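Local coordinates for uncharacterized protein (Pyrococcus furiosus, PDB 3WL4) that probably removes acetyl groups from N-acetylated amino sugars, as a hexameric member of the GlcNAc-PI de-N-acetylase family, at residues 138-143 / 190-195. Sequence-based numbering, arbitrary orientation.
Sequences APDPWL and YYTHKP. With CA (calcium ion), chain E; TAM (tris(hydroxyethyl)aminomethane), chain K.
Tyr190 and Pro139 form a parallel bridge where two strands end. Tyr190 N donates to Ala138 O (2.9 Å), and Asp140 N donates to Tyr190 O (2.8 Å). Packing is tight here. Tyr190 CG sits between the backbone N and the carbonyl carbon (chi1 62°), which lays the ring beside Pro139, with Pro139 N over one face near its rim. The Tyr191 ring meets Pro139 CB at its edge. One water bridges Asp140 O and Tyr191 O. Thr192 OG1 donates to the anti lone pair of Asp140 OD2 (2.7 Å). Asp140 OD1 accepts from Trp142 N in an Asx turn, so the carboxylate ties both loops together. Leu143 CD1 packs on His193 CB. On the looser side a second water bridges Asp140 OD2 and His193 N. The His193 ring turns from the contact, and its NE2 binds calcium together with Asp265 of a second subunit. The tyrosines face the probable active site: Tyr191 OH is hydrogen-bonded to Asp43, near a bound cadmium ion. The contact joins strand 135-139 of the Rossmann-like sheet to strand 186-190, outermost on that side within this chain. Helix 149-164 packs on Ala138 and Pro139, helix 43-57 on both tyrosines.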
loop_
_atom_site.group_PDB
_atom_site.type_symbol
_atom_site.label_atom_id
_atom_site.label_comp_id
_atom_site.label_asym_id
_atom_site.label_seq_id
_atom_site.Cartn_x
_atom_site.Cartn_y
_atom_site.Cartn_z
ATOM N N ALA A 138 24.679 5.070 10.214
ATOM C CA ALA A 138 23.445 5.618 9.542
ATOM C C ALA A 138 23.004 6.911 10.197
ATOM O O ALA A 138 23.434 7.194 11.312
ATOM C CB ALA A 138 22.297 4.537 9.740
ATOM N N PRO A 139 22.121 7.669 9.544
ATOM C CA PRO A 139 21.592 8.895 10.222
ATOM C C PRO A 139 20.756 8.574 11.454
ATOM O O PRO A 139 20.107 7.494 11.507
ATOM C CB PRO A 139 20.635 9.548 9.190
ATOM C CG PRO A 139 21.208 8.977 7.786
ATOM C CD PRO A 139 21.632 7.497 8.170
ATOM N N ASP A 140 20.845 9.472 12.442
ATOM C CA ASP A 140 20.009 9.339 13.618
ATOM C C ASP A 140 18.548 9.743 13.235
ATOM O O ASP A 140 18.263 10.914 12.924
ATOM C CB ASP A 140 20.536 10.330 14.640
ATOM C CG ASP A 140 19.805 10.356 15.939
ATOM O OD1 ASP A 140 18.663 9.814 16.036
ATOM O OD2 ASP A 140 20.330 10.930 16.966
ATOM N N PRO A 141 17.619 8.787 13.230
ATOM C CA PRO A 141 16.245 9.163 12.778
ATOM C C PRO A 141 15.491 9.997 13.767
ATOM O O PRO A 141 14.425 10.512 13.375
ATOM C CB PRO A 141 15.582 7.721 12.629
ATOM C CG PRO A 141 16.269 6.883 13.761
ATOM C CD PRO A 141 17.794 7.357 13.654
ATOM N N TRP A 142 16.023 10.171 14.915
ATOM C CA TRP A 142 15.391 11.045 15.929
ATOM C C TRP A 142 15.991 12.451 15.971
ATOM O O TRP A 142 15.590 13.256 16.854
ATOM C CB TRP A 142 15.538 10.473 17.326
ATOM C CG TRP A 142 14.846 9.067 17.423
ATOM C CD1 TRP A 142 13.514 8.849 17.504
ATOM C CD2 TRP A 142 15.524 7.811 17.383
ATOM N NE1 TRP A 142 13.276 7.449 17.560
ATOM C CE2 TRP A 142 14.493 6.811 17.460
ATOM C CE3 TRP A 142 16.866 7.429 17.311
ATOM C CZ2 TRP A 142 14.781 5.435 17.494
ATOM C CZ3 TRP A 142 17.169 6.028 17.308
ATOM C CH2 TRP A 142 16.132 5.078 17.384
ATOM N N LEU A 143 16.708 12.847 14.908
ATOM C CA LEU A 143 17.220 14.281 14.885
ATOM C C LEU A 143 16.070 15.240 14.930
ATOM O O LEU A 143 15.135 15.139 14.104
ATOM C CB LEU A 143 17.931 14.409 13.551
ATOM C CG LEU A 143 18.527 15.860 13.362
ATOM C CD1 LEU A 143 19.707 16.109 14.432
ATOM C CD2 LEU A 143 19.097 15.956 11.930
ATOM N N TYR A 190 25.084 9.020 12.793
ATOM C CA TYR A 190 25.613 10.403 12.487
ATOM C C TYR A 190 24.460 11.334 12.249
ATOM O O TYR A 190 23.285 10.940 12.398
ATOM C CB TYR A 190 26.620 10.365 11.328
ATOM C CG TYR A 190 26.134 9.900 9.993
ATOM C CD1 TYR A 190 26.090 8.501 9.648
ATOM C CD2 TYR A 190 25.631 10.847 9.096
ATOM C CE1 TYR A 190 25.688 8.159 8.383
ATOM C CE2 TYR A 190 25.189 10.480 7.832
ATOM C CZ TYR A 190 25.205 9.123 7.463
ATOM O OH TYR A 190 24.806 8.758 6.187
ATOM N N TYR A 191 24.708 12.614 11.902
ATOM C CA TYR A 191 23.627 13.574 11.840
ATOM C C TYR A 191 22.819 13.613 13.106
ATOM O O TYR A 191 21.554 13.498 13.067
ATOM C CB TYR A 191 22.724 13.432 10.580
ATOM C CG TYR A 191 23.263 13.680 9.184
ATOM C CD1 TYR A 191 24.150 14.740 8.923
ATOM C CD2 TYR A 191 22.764 12.941 8.103
ATOM C CE1 TYR A 191 24.518 15.044 7.663
ATOM C CE2 TYR A 191 23.188 13.232 6.762
ATOM C CZ TYR A 191 24.065 14.319 6.602
ATOM O OH TYR A 191 24.336 14.648 5.331
ATOM N N THR A 192 23.530 13.745 14.241
ATOM C CA THR A 192 22.865 13.601 15.551
ATOM C C THR A 192 22.956 14.825 16.400
ATOM O O THR A 192 24.021 15.518 16.431
ATOM C CB THR A 192 23.418 12.334 16.270
ATOM O OG1 THR A 192 22.661 12.185 17.495
ATOM C CG2 THR A 192 24.914 12.497 16.662
ATOM N N HIS A 193 21.883 15.149 17.104
ATOM C CA HIS A 193 21.891 16.217 18.140
ATOM C C HIS A 193 22.393 15.675 19.480
ATOM O O HIS A 193 22.640 16.531 20.392
ATOM C CB HIS A 193 20.460 16.802 18.198
ATOM C CG HIS A 193 20.056 17.632 19.388
ATOM N ND1 HIS A 193 19.066 17.305 20.283
ATOM C CD2 HIS A 193 20.505 18.896 19.723
ATOM C CE1 HIS A 193 18.938 18.310 21.147
ATOM N NE2 HIS A 193 19.816 19.272 20.855
ATOM N N LYS A 194 22.499 14.339 19.631
ATOM C CA LYS A 194 22.859 13.796 20.958
ATOM C C LYS A 194 24.069 12.907 20.762
ATOM O O LYS A 194 24.084 11.691 21.092
ATOM C CB LYS A 194 21.650 13.012 21.573
ATOM C CG LYS A 194 20.507 13.949 22.016
ATOM C CD LYS A 194 20.894 14.818 23.236
ATOM C CE LYS A 194 19.668 15.633 23.717
ATOM N NZ LYS A 194 20.220 16.402 24.859
ATOM N N PRO A 195 25.198 13.463 20.277
ATOM C CA PRO A 195 26.350 12.599 20.135
ATOM C C PRO A 195 26.940 12.227 21.526
ATOM O O PRO A 195 26.831 13.062 22.441
ATOM C CB PRO A 195 27.406 13.522 19.380
ATOM C CG PRO A 195 26.998 14.911 19.896
ATOM C CD PRO A 195 25.420 14.921 19.971
HETATM CA CA CA E . 19.970 21.456 21.693
HETATM C C TAM K . 21.816 16.648 1.121
HETATM C C1 TAM K . 20.501 17.115 0.593
HETATM C C2 TAM K . 22.136 16.660 2.559
HETATM C C3 TAM K . 22.916 17.380 0.462
HETATM C C4 TAM K . 19.628 17.175 1.764
HETATM C C5 TAM K . 20.922 15.881 3.141
HETATM C C6 TAM K . 22.891 17.300 -0.975
HETATM N N TAM K . 21.810 15.093 0.720
HETATM O O4 TAM K . 19.142 15.722 1.543
HETATM O O5 TAM K . 21.545 15.646 4.220
HETATM O O6 TAM K . 21.734 17.676 -1.836
HETATM O O HOH W 1 19.813 12.312 11.234
HETATM O O HOH W 2 19.607 13.598 17.103
HETATM O O HOH W 3 19.776 22.426 23.742
HETATM O O HOH W 4 18.700 19.867 22.767
HETATM O O HOH W 5 22.099 22.151 20.780
#